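Local coordinates for pollen-specific leucine-rich repeat extensin-like protein 1 (Arabidopsis thaliana, PDB 6TME) that probably acts in the pollen cell wall, its leucine-rich repeats holding the chain of another protein, which in this family is thought to be a secreted signalling peptide, at residues 119-124 against 143-148; 154-159 against 178-183; 165-170 against 188-193; 183-188 against 202-207. One frame throughout, in Å; residues are numbered along the deposited sequence.

Contact 1: residues 119-124 against 143-148; sequences ALFHVN and YEFDVS. With SO4 (sulfate ion), chain I.
Phe121 and Phe145 sit level on neighbouring parallel strands, 120-122 and 144-146, whose axes approach to 4.9 Å. Backbone hydrogen bonds fix the register: Phe121 N donates to Glu144 O, Phe121 O accepts from Asp146 N, and Ala119 O takes both Tyr143 N and Glu144 N. Apolar packing lies on the phenylalanine face. The two rings are nearly parallel (14° between planes) but slid until they barely overlap, and Phe121 CD2 meets Phe145 CE1 at 3.4 Å. Val147 CG1 approaches the edge of the Phe121 ring and also touches Val123 CG2.

Polar chemistry occupies the face of His122, Glu144 and Asp146. Glu144 CG lies between its backbone N and carbonyl carbon (chi1 43°), and the chain, extended beyond it, carries OE1 to His122. His122 NE2 donates to this oxygen over 2.6 Å; OE1 lies in the imidazole plane but is met on its anti side, 27° out of the carboxylate plane. Leu120 CD2 covers one imidazole face. Further along, Asn124 ND2 donates to Ser148 OG at 2.6 Å, and Asp146 OD1 receives both Ser148 OG and Ser148 N, the latter closing an Asx turn.

Replacing Glu144 by alanine would probably leave His122 NE2 without its acceptor and a polar side chain of the other protein, bound by OE2, without its mate. The Glu144 carboxylate thus serves both the imidazole and the bound chain, which probably helps hold His122 in place on the binding face.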
# COMPACT_ATOMS: atom_id res chain seq x y z
N ALA A 119 16.11 -7.61 10.51
CA ALA A 119 15.07 -8.06 9.61
C ALA A 119 13.81 -7.22 9.72
O ALA A 119 12.95 -7.28 8.82
CB ALA A 119 14.71 -9.52 9.88
N LEU A 120 13.69 -6.42 10.77
CA LEU A 120 12.52 -5.60 11.00
C LEU A 120 12.99 -4.17 11.15
O LEU A 120 13.86 -3.88 11.99
CB LEU A 120 11.77 -6.08 12.23
CG LEU A 120 10.49 -5.40 12.68
CD1 LEU A 120 9.71 -6.49 13.37
CD2 LEU A 120 10.77 -4.22 13.65
N PHE A 121 12.43 -3.27 10.34
CA PHE A 121 12.80 -1.86 10.40
C PHE A 121 11.53 -1.02 10.28
O PHE A 121 10.96 -0.87 9.18
CB PHE A 121 13.82 -1.55 9.31
CG PHE A 121 14.43 -0.18 9.42
CD1 PHE A 121 15.54 0.03 10.22
CD2 PHE A 121 13.89 0.88 8.71
CE1 PHE A 121 16.11 1.30 10.32
CE2 PHE A 121 14.46 2.14 8.79
CZ PHE A 121 15.58 2.35 9.61
N HIS A 122 11.04 -0.51 11.42
CA HIS A 122 9.82 0.29 11.48
C HIS A 122 10.18 1.70 11.93
O HIS A 122 10.59 1.90 13.07
CB HIS A 122 8.80 -0.32 12.46
CG HIS A 122 8.37 -1.72 12.11
ND1 HIS A 122 7.66 -2.51 12.99
CD2 HIS A 122 8.55 -2.46 10.99
CE1 HIS A 122 7.43 -3.69 12.43
NE2 HIS A 122 7.97 -3.68 11.22
N VAL A 123 10.04 2.68 11.03
CA VAL A 123 10.24 4.08 11.42
C VAL A 123 9.08 4.95 10.92
O VAL A 123 9.28 6.11 10.56
CB VAL A 123 11.61 4.64 10.95
CG1 VAL A 123 12.78 3.95 11.73
CG2 VAL A 123 11.81 4.48 9.46
N ASN A 124 7.86 4.42 10.97
CA ASN A 124 6.68 5.19 10.60
C ASN A 124 6.57 6.47 11.41
O ASN A 124 6.78 6.48 12.63
CB ASN A 124 5.40 4.39 10.78
CG ASN A 124 4.13 5.29 10.63
OD1 ASN A 124 3.71 5.93 11.59
ND2 ASN A 124 3.58 5.36 9.43
N TYR A 143 13.11 -8.13 5.88
CA TYR A 143 11.83 -8.79 5.69
C TYR A 143 10.67 -7.81 5.65
O TYR A 143 9.78 -7.94 4.81
CB TYR A 143 11.64 -9.81 6.82
CG TYR A 143 10.38 -10.67 6.83
CD1 TYR A 143 10.38 -11.94 6.24
CD2 TYR A 143 9.25 -10.26 7.50
CE1 TYR A 143 9.26 -12.74 6.28
CE2 TYR A 143 8.12 -11.05 7.54
CZ TYR A 143 8.13 -12.29 6.93
OH TYR A 143 7.00 -13.07 7.01
N GLU A 144 10.68 -6.81 6.54
CA GLU A 144 9.64 -5.78 6.63
C GLU A 144 10.31 -4.43 6.84
O GLU A 144 10.95 -4.19 7.87
CB GLU A 144 8.63 -6.04 7.76
CG GLU A 144 9.18 -6.50 9.08
CD GLU A 144 8.09 -6.94 10.07
OE1 GLU A 144 7.32 -6.08 10.56
OE2 GLU A 144 8.00 -8.16 10.32
N PHE A 145 10.10 -3.54 5.87
CA PHE A 145 10.75 -2.25 5.81
C PHE A 145 9.65 -1.21 5.71
O PHE A 145 8.91 -1.19 4.73
CB PHE A 145 11.68 -2.17 4.59
CG PHE A 145 12.65 -1.05 4.64
CD1 PHE A 145 13.77 -1.12 5.47
CD2 PHE A 145 12.48 0.06 3.81
CE1 PHE A 145 14.69 -0.07 5.50
CE2 PHE A 145 13.39 1.11 3.83
CZ PHE A 145 14.50 1.05 4.68
N ASP A 146 9.53 -0.38 6.73
CA ASP A 146 8.42 0.57 6.80
C ASP A 146 9.05 1.93 7.07
O ASP A 146 9.44 2.23 8.20
CB ASP A 146 7.43 0.18 7.89
CG ASP A 146 6.25 1.16 8.01
OD1 ASP A 146 6.09 2.04 7.12
OD2 ASP A 146 5.48 1.05 9.00
N VAL A 147 9.18 2.73 6.01
CA VAL A 147 9.59 4.12 6.13
C VAL A 147 8.42 5.07 5.85
O VAL A 147 8.63 6.22 5.50
CB VAL A 147 10.81 4.42 5.24
CG1 VAL A 147 12.06 3.64 5.78
CG2 VAL A 147 10.53 4.06 3.77
N SER A 148 7.19 4.61 6.04
CA SER A 148 6.02 5.43 5.74
C SER A 148 6.00 6.71 6.57
O SER A 148 6.41 6.73 7.74
CB SER A 148 4.74 4.63 5.96
OG SER A 148 4.62 4.22 7.31
S SO4 I . 6.82 -16.20 5.47
O1 SO4 I . 5.60 -15.46 5.77
O2 SO4 I . 7.77 -16.07 6.58
O3 SO4 I . 6.50 -17.61 5.28
O4 SO4 I . 7.41 -15.66 4.25

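Contact 2: residues 154-159 against 178-183; sequences GPFPTV and GKLPPE
This is an apolar contact with one water bridge, made by Phe156 with Leu180 and Pro181 in successive loops that follow strands 151-153 and 175-178. The phenylalanine carries most of it. Its CG lies opposite the backbone N (chi1 -179°), which lays the ring against Leu180 and Pro181. Pro181 CD stands over one ring face in a CH-pi contact, 3.8 Å from the ring centroid and 27° off the normal. The neighbouring Pro181 CG touches Phe156 CD1 at 3.4 Å. Pro157 CD lies 3.5 Å above the opposite face of the Phe156 ring, so the ring is sandwiched between two prolines. Leu180 CD1 reaches Phe156 CD2 at 3.7 Å, and Thr158 CG2 adds to the packing on Pro181 CG. Between the backbones a water accepts from Phe156 N and donates to Lys179 O, the latter at 2.7 Å, bridging two segments that share no direct hydrogen bond. With an alanine at Phe156 the two prolines and Leu180 CD1 would probably lose their common packing surface, opening a gap between the loops. The Gly-Pro-Phe-Pro and Gly-Lys-Leu-Pro sequences, with glycines at positive phi, match the glycine-x-hydrophobic-proline signature of plant-type leucine-rich repeats.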
# COMPACT_ATOMS: atom_id res chain seq x y z
N GLY A 154 13.16 11.74 -3.78
CA GLY A 154 13.91 11.33 -4.93
C GLY A 154 13.47 9.98 -5.44
O GLY A 154 12.40 9.48 -5.10
N PRO A 155 14.32 9.35 -6.25
CA PRO A 155 13.92 8.14 -6.97
C PRO A 155 13.55 6.99 -6.05
O PRO A 155 13.99 6.91 -4.90
CB PRO A 155 15.17 7.80 -7.80
CG PRO A 155 15.94 9.10 -7.88
CD PRO A 155 15.70 9.76 -6.55
N PHE A 156 12.75 6.07 -6.59
CA PHE A 156 12.33 4.89 -5.85
C PHE A 156 13.54 4.27 -5.14
O PHE A 156 14.60 4.15 -5.75
CB PHE A 156 11.69 3.89 -6.81
CG PHE A 156 11.20 2.64 -6.14
CD1 PHE A 156 12.06 1.59 -5.86
CD2 PHE A 156 9.88 2.51 -5.77
CE1 PHE A 156 11.60 0.44 -5.23
CE2 PHE A 156 9.41 1.37 -5.15
CZ PHE A 156 10.28 0.33 -4.87
N PRO A 157 13.41 3.88 -3.84
CA PRO A 157 14.57 3.32 -3.12
C PRO A 157 14.93 1.93 -3.59
O PRO A 157 14.51 0.93 -3.01
CB PRO A 157 14.09 3.29 -1.66
CG PRO A 157 12.57 3.12 -1.78
CD PRO A 157 12.20 3.96 -2.99
N THR A 158 15.72 1.85 -4.66
CA THR A 158 15.96 0.57 -5.32
C THR A 158 16.80 -0.40 -4.48
O THR A 158 16.83 -1.59 -4.81
CB THR A 158 16.59 0.81 -6.70
OG1 THR A 158 17.65 1.76 -6.61
CG2 THR A 158 15.53 1.37 -7.66
N VAL A 159 17.45 0.07 -3.41
CA VAL A 159 18.11 -0.85 -2.48
C VAL A 159 17.14 -1.92 -1.99
O VAL A 159 17.55 -3.06 -1.68
CB VAL A 159 18.74 -0.07 -1.30
CG1 VAL A 159 17.66 0.60 -0.46
CG2 VAL A 159 19.60 -1.01 -0.43
N GLY A 178 9.31 10.01 -9.91
CA GLY A 178 9.83 9.36 -11.09
C GLY A 178 9.12 8.05 -11.39
O GLY A 178 8.03 7.76 -10.87
N LYS A 179 9.74 7.26 -12.25
CA LYS A 179 9.15 6.01 -12.70
C LYS A 179 9.23 4.96 -11.59
O LYS A 179 10.09 4.99 -10.71
CB LYS A 179 9.88 5.47 -13.94
CG LYS A 179 9.89 6.41 -15.13
CD LYS A 179 10.76 5.86 -16.27
CE LYS A 179 10.56 6.66 -17.55
NZ LYS A 179 11.32 6.10 -18.70
N LEU A 180 8.35 4.02 -11.67
CA LEU A 180 8.36 2.88 -10.77
C LEU A 180 9.17 1.74 -11.38
O LEU A 180 8.92 1.35 -12.53
CB LEU A 180 6.94 2.43 -10.52
CG LEU A 180 6.63 1.53 -9.35
CD1 LEU A 180 7.06 2.27 -8.11
CD2 LEU A 180 5.11 1.24 -9.34
N PRO A 181 10.13 1.17 -10.67
CA PRO A 181 10.92 0.05 -11.22
C PRO A 181 10.03 -1.15 -11.46
O PRO A 181 9.50 -1.74 -10.50
CB PRO A 181 11.97 -0.24 -10.13
CG PRO A 181 11.94 0.96 -9.21
CD PRO A 181 10.55 1.54 -9.30
N PRO A 182 9.83 -1.55 -12.72
CA PRO A 182 8.93 -2.69 -12.98
C PRO A 182 9.35 -3.95 -12.23
O PRO A 182 8.49 -4.73 -11.81
CB PRO A 182 9.01 -2.88 -14.50
CG PRO A 182 9.53 -1.56 -15.05
CD PRO A 182 10.42 -0.99 -13.95
N GLU A 183 10.64 -4.15 -12.02
CA GLU A 183 11.08 -5.37 -11.36
C GLU A 183 10.55 -5.49 -9.92
O GLU A 183 10.63 -6.58 -9.36
CB GLU A 183 12.61 -5.46 -11.39
CG GLU A 183 13.36 -4.25 -10.82
CD GLU A 183 13.69 -3.19 -11.88
OE1 GLU A 183 12.95 -3.08 -12.88
OE2 GLU A 183 14.70 -2.46 -11.70
O HOH W 1 11.72 6.75 -9.47

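Contact 3: residues 165-170 against 188-193; sequences SLKFLD and DLDAIF. With SO4 (sulfate ion), chain I.
Lys167 and Asp190 begin a parallel pairing that continues along strands 168-170 and 191-193, whose axes are 7° apart. Four backbone hydrogen bonds hold it. Lys167 O receives Asp190 N at 2.8 Å, in the carbonyl plane on a lone pair, and Ala191 N more weakly; Leu169 N then donates to Ala191 O, and Phe193 N to Leu169 O in a nearly straight bond (174° at the hydrogen).

Apolar contacts divide between the two sides. On one, Leu189 CD2 presses on Leu166 CG at 3.5 Å and also reaches Leu169 CB. On the other, Phe168 CZ meets Phe193 CE2 at 3.6 Å, with the ring planes inclined at 51°, while Ala191 CB packs against Phe168 CD2. Asp170 OD1 touches Phe193 CB, and its partner oxygen OD2 is salt-bridged to Arg172.

Among polar groups, a water donates to both Leu166 O and the poorly ordered Asp188 OD2. The extended Lys167 chain lays CE 3.6 Å from Asp190 CB and carries NZ to a sulfate, an unusually short bond best read with caution. Asp190 OD1 turns instead to Ser213, and its OD2 to an aromatic side chain of the other protein, whose chain is bound here on the side of Phe168 and Asp190. In-register parallel strands with leucines directed inward are characteristic of the concave surface of a leucine-rich repeat solenoid.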
# COMPACT_ATOMS: atom_id res chain seq x y z
N SER A 165 14.70 -11.64 1.10
CA SER A 165 13.66 -12.12 2.00
C SER A 165 12.58 -11.08 2.21
O SER A 165 11.76 -11.21 3.12
CB SER A 165 14.30 -12.51 3.35
OG SER A 165 14.84 -13.83 3.29
N LEU A 166 12.57 -10.04 1.39
CA LEU A 166 11.67 -8.92 1.59
C LEU A 166 10.20 -9.30 1.33
O LEU A 166 9.86 -9.86 0.29
CB LEU A 166 12.08 -7.77 0.70
CG LEU A 166 11.15 -6.56 0.78
CD1 LEU A 166 11.16 -6.00 2.16
CD2 LEU A 166 11.54 -5.50 -0.23
N LYS A 167 9.35 -8.99 2.29
CA LYS A 167 7.94 -9.35 2.27
C LYS A 167 7.01 -8.15 2.38
O LYS A 167 5.91 -8.18 1.84
CB LYS A 167 7.63 -10.33 3.42
CG LYS A 167 6.15 -10.69 3.49
CD LYS A 167 5.87 -11.85 4.39
CE LYS A 167 4.59 -12.56 3.97
NZ LYS A 167 4.16 -13.54 4.99
N PHE A 168 7.43 -7.09 3.07
CA PHE A 168 6.59 -5.95 3.39
C PHE A 168 7.42 -4.71 3.10
O PHE A 168 8.49 -4.53 3.70
CB PHE A 168 6.17 -5.99 4.86
CG PHE A 168 5.21 -4.89 5.27
CD1 PHE A 168 5.65 -3.59 5.50
CD2 PHE A 168 3.87 -5.18 5.49
CE1 PHE A 168 4.77 -2.62 5.92
CE2 PHE A 168 3.00 -4.23 5.90
CZ PHE A 168 3.44 -2.95 6.12
N LEU A 169 6.95 -3.90 2.17
CA LEU A 169 7.61 -2.66 1.77
C LEU A 169 6.58 -1.55 1.88
O LEU A 169 5.60 -1.54 1.13
CB LEU A 169 8.15 -2.77 0.36
CG LEU A 169 8.93 -1.57 -0.19
CD1 LEU A 169 10.00 -1.11 0.76
CD2 LEU A 169 9.54 -1.90 -1.56
N ASP A 170 6.79 -0.62 2.82
CA ASP A 170 5.95 0.57 2.96
C ASP A 170 6.78 1.84 2.80
O ASP A 170 7.55 2.20 3.69
CB ASP A 170 5.22 0.57 4.30
CG ASP A 170 4.06 1.56 4.33
OD1 ASP A 170 4.10 2.52 3.54
OD2 ASP A 170 3.12 1.40 5.14
N ASP A 188 8.88 -11.37 -4.25
CA ASP A 188 7.70 -12.00 -3.66
C ASP A 188 7.20 -11.20 -2.45
O ASP A 188 7.11 -11.67 -1.32
CB ASP A 188 7.96 -13.48 -3.35
CG ASP A 188 8.97 -13.71 -2.22
OD1 ASP A 188 9.30 -14.90 -2.01
OD2 ASP A 188 9.44 -12.76 -1.56
N LEU A 189 6.86 -9.95 -2.71
CA LEU A 189 6.27 -9.10 -1.69
C LEU A 189 4.84 -9.54 -1.40
O LEU A 189 4.10 -9.95 -2.30
CB LEU A 189 6.30 -7.64 -2.14
CG LEU A 189 7.68 -6.99 -2.05
CD1 LEU A 189 7.73 -5.74 -2.87
CD2 LEU A 189 7.97 -6.65 -0.60
N ASP A 190 4.47 -9.50 -0.12
CA ASP A 190 3.08 -9.67 0.26
C ASP A 190 2.34 -8.34 0.27
O ASP A 190 1.12 -8.32 0.07
CB ASP A 190 3.00 -10.33 1.65
CG ASP A 190 1.61 -10.22 2.29
OD1 ASP A 190 0.65 -10.82 1.76
OD2 ASP A 190 1.49 -9.53 3.33
N ALA A 191 3.05 -7.24 0.46
CA ALA A 191 2.40 -5.95 0.65
C ALA A 191 3.30 -4.86 0.08
O ALA A 191 4.49 -4.81 0.41
CB ALA A 191 2.12 -5.67 2.13
N ILE A 192 2.73 -4.01 -0.77
CA ILE A 192 3.44 -2.92 -1.44
C ILE A 192 2.59 -1.67 -1.25
O ILE A 192 1.52 -1.54 -1.85
CB ILE A 192 3.67 -3.22 -2.93
CG1 ILE A 192 4.23 -4.63 -3.13
CG2 ILE A 192 4.61 -2.20 -3.58
CD1 ILE A 192 4.18 -5.14 -4.56
N PHE A 193 3.06 -0.74 -0.41
CA PHE A 193 2.39 0.53 -0.19
C PHE A 193 3.22 1.62 -0.86
O PHE A 193 4.35 1.88 -0.45
CB PHE A 193 2.19 0.80 1.30
CG PHE A 193 1.35 -0.24 1.99
CD1 PHE A 193 -0.02 -0.24 1.87
CD2 PHE A 193 1.95 -1.26 2.74
CE1 PHE A 193 -0.81 -1.20 2.50
CE2 PHE A 193 1.17 -2.24 3.37
CZ PHE A 193 -0.21 -2.21 3.25
S SO4 I . 6.82 -16.20 5.47
O1 SO4 I . 5.60 -15.46 5.77
O2 SO4 I . 7.77 -16.07 6.58
O3 SO4 I . 6.50 -17.61 5.28
O4 SO4 I . 7.41 -15.66 4.25
O HOH W 2 11.26 -10.94 -1.79

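Contact 4: residues 183-188 against 202-207; sequences EIFDKD and TIPETI
With chi1 at -65°, Phe185 holds CG opposite its carbonyl carbon, and this sets the ring against Pro204, Thr206 and Ile207; Thr206 (chi1 51°) brings OG1 up to the ring edge. The gap between Thr206 OG1 and Phe185 CD2 is 3.8 Å, a contact of hydroxyl and ring carbon rather than a bond; the polar partner of that oxygen is Pro182 O, one loop back. Pro204 also comes in at the edge, its CD lying 3.9 Å from Phe185 CE2, and the two side chains cross at about a right angle. Ile207 covers a face instead: its CA makes a CH-pi contact 4.2 Å from the Phe185 ring centroid, and CG1 sits over the ring centre. Ile184 CG2 lies over the opposite face, 3.6 Å above the plane of the Phe185 ring.

Both segments belong to the loops that lead from one strand of the leucine-rich repeat solenoid to the next. Residues 183-188 and 202-207 share no direct hydrogen bond, the loops being linked by Thr206 OG1 to Pro182 O. Each loop is braced internally: Asp186 N donates to Glu183 O at 2.8 Å in a 3-10 turn, and Ile207 N donates to Pro204 O at 3.1 Å. Phe185 CB, meanwhile, rests against Thr206 O, at 3.5 Å.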
# COMPACT_ATOMS: atom_id res chain seq x y z
N GLU A 183 10.64 -4.15 -12.02
CA GLU A 183 11.08 -5.37 -11.36
C GLU A 183 10.55 -5.49 -9.92
O GLU A 183 10.63 -6.58 -9.36
CB GLU A 183 12.61 -5.46 -11.39
CG GLU A 183 13.36 -4.25 -10.82
CD GLU A 183 13.69 -3.19 -11.88
OE1 GLU A 183 12.95 -3.08 -12.88
OE2 GLU A 183 14.70 -2.46 -11.70
N ILE A 184 10.00 -4.41 -9.33
CA ILE A 184 9.47 -4.49 -7.97
C ILE A 184 8.39 -5.56 -7.86
O ILE A 184 8.25 -6.20 -6.81
CB ILE A 184 8.93 -3.12 -7.49
CG1 ILE A 184 8.63 -3.15 -6.00
CG2 ILE A 184 7.61 -2.80 -8.16
CD1 ILE A 184 9.85 -3.26 -5.12
N PHE A 185 7.62 -5.79 -8.93
CA PHE A 185 6.58 -6.82 -8.88
C PHE A 185 7.12 -8.23 -9.11
O PHE A 185 6.36 -9.19 -8.97
CB PHE A 185 5.46 -6.47 -9.88
CG PHE A 185 4.74 -5.20 -9.51
CD1 PHE A 185 3.96 -5.16 -8.36
CD2 PHE A 185 4.91 -4.04 -10.24
CE1 PHE A 185 3.34 -3.98 -7.96
CE2 PHE A 185 4.29 -2.87 -9.85
CZ PHE A 185 3.50 -2.85 -8.70
N ASP A 186 8.42 -8.37 -9.41
CA ASP A 186 9.07 -9.68 -9.47
C ASP A 186 9.47 -10.20 -8.09
O ASP A 186 9.57 -11.42 -7.91
CB ASP A 186 10.32 -9.64 -10.36
CG ASP A 186 10.05 -9.13 -11.76
OD1 ASP A 186 9.01 -9.49 -12.35
OD2 ASP A 186 10.88 -8.34 -12.27
N LYS A 187 9.74 -9.32 -7.13
CA LYS A 187 9.97 -9.79 -5.76
C LYS A 187 8.71 -10.47 -5.22
O LYS A 187 7.60 -10.18 -5.66
CB LYS A 187 10.35 -8.62 -4.84
CG LYS A 187 11.38 -7.64 -5.39
CD LYS A 187 12.78 -8.18 -5.22
CE LYS A 187 13.21 -8.16 -3.75
NZ LYS A 187 14.24 -9.21 -3.52
N ASP A 188 8.88 -11.37 -4.25
CA ASP A 188 7.70 -12.00 -3.66
C ASP A 188 7.20 -11.20 -2.45
O ASP A 188 7.11 -11.67 -1.32
CB ASP A 188 7.96 -13.48 -3.35
CG ASP A 188 8.97 -13.71 -2.22
OD1 ASP A 188 9.30 -14.90 -2.01
OD2 ASP A 188 9.44 -12.76 -1.56
N THR A 202 3.84 5.03 -16.06
CA THR A 202 2.87 3.96 -16.20
C THR A 202 2.95 2.98 -15.04
O THR A 202 3.94 2.92 -14.31
CB THR A 202 3.05 3.18 -17.51
OG1 THR A 202 4.37 2.63 -17.59
CG2 THR A 202 2.81 4.07 -18.68
N ILE A 203 1.86 2.23 -14.88
CA ILE A 203 1.90 1.01 -14.08
C ILE A 203 2.65 -0.05 -14.87
O ILE A 203 2.29 -0.31 -16.02
CB ILE A 203 0.50 0.54 -13.73
CG1 ILE A 203 -0.24 1.60 -12.91
CG2 ILE A 203 0.56 -0.76 -12.94
CD1 ILE A 203 -1.72 1.41 -13.00
N PRO A 204 3.68 -0.65 -14.31
CA PRO A 204 4.49 -1.59 -15.09
C PRO A 204 3.67 -2.78 -15.59
O PRO A 204 2.80 -3.29 -14.88
CB PRO A 204 5.56 -2.04 -14.09
CG PRO A 204 5.58 -0.96 -13.05
CD PRO A 204 4.18 -0.48 -12.94
N GLU A 205 3.99 -3.23 -16.80
CA GLU A 205 3.39 -4.45 -17.33
C GLU A 205 3.65 -5.65 -16.44
O GLU A 205 2.94 -6.66 -16.55
CB GLU A 205 3.93 -4.72 -18.74
CG GLU A 205 3.47 -3.68 -19.78
CD GLU A 205 1.99 -3.83 -20.12
OE1 GLU A 205 1.44 -4.94 -19.92
OE2 GLU A 205 1.38 -2.83 -20.59
N THR A 206 4.66 -5.58 -15.57
CA THR A 206 5.03 -6.69 -14.70
C THR A 206 4.07 -6.90 -13.54
O THR A 206 4.21 -7.89 -12.82
CB THR A 206 6.41 -6.45 -14.13
OG1 THR A 206 6.43 -5.13 -13.57
CG2 THR A 206 7.46 -6.54 -15.23
N ILE A 207 3.11 -5.99 -13.34
CA ILE A 207 2.22 -6.08 -12.18
C ILE A 207 1.59 -7.47 -12.06
O ILE A 207 1.35 -7.95 -10.94
CB ILE A 207 1.15 -4.99 -12.26
CG1 ILE A 207 0.41 -4.90 -10.94
CG2 ILE A 207 0.17 -5.26 -13.42
CD1 ILE A 207 -0.54 -3.75 -10.89

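Contacts 1 and 3 are neighbours in the stack of parallel strands, their centres 10 Å apart. Phe145 N and Phe168 O, 2.9 Å apart in a probable hydrogen bond, join strand 144-146 to strand 168-170. Contacts 1 and 3 touch one sulfate, probably from the crystallisation liquor, and both are reached by the chain of the other protein. Contacts 2 and 4 lie in the connecting loops, where no other protein chain of the assembly touches them; their centres are 11 Å apart and they share Glu183. Packing in the solenoid core ties contact 3 to both loop contacts: Phe156 CZ lies 4.1 Å from Leu169 CD2, and Phe185 CE1 lies 3.7 Å from Ile192 CD1.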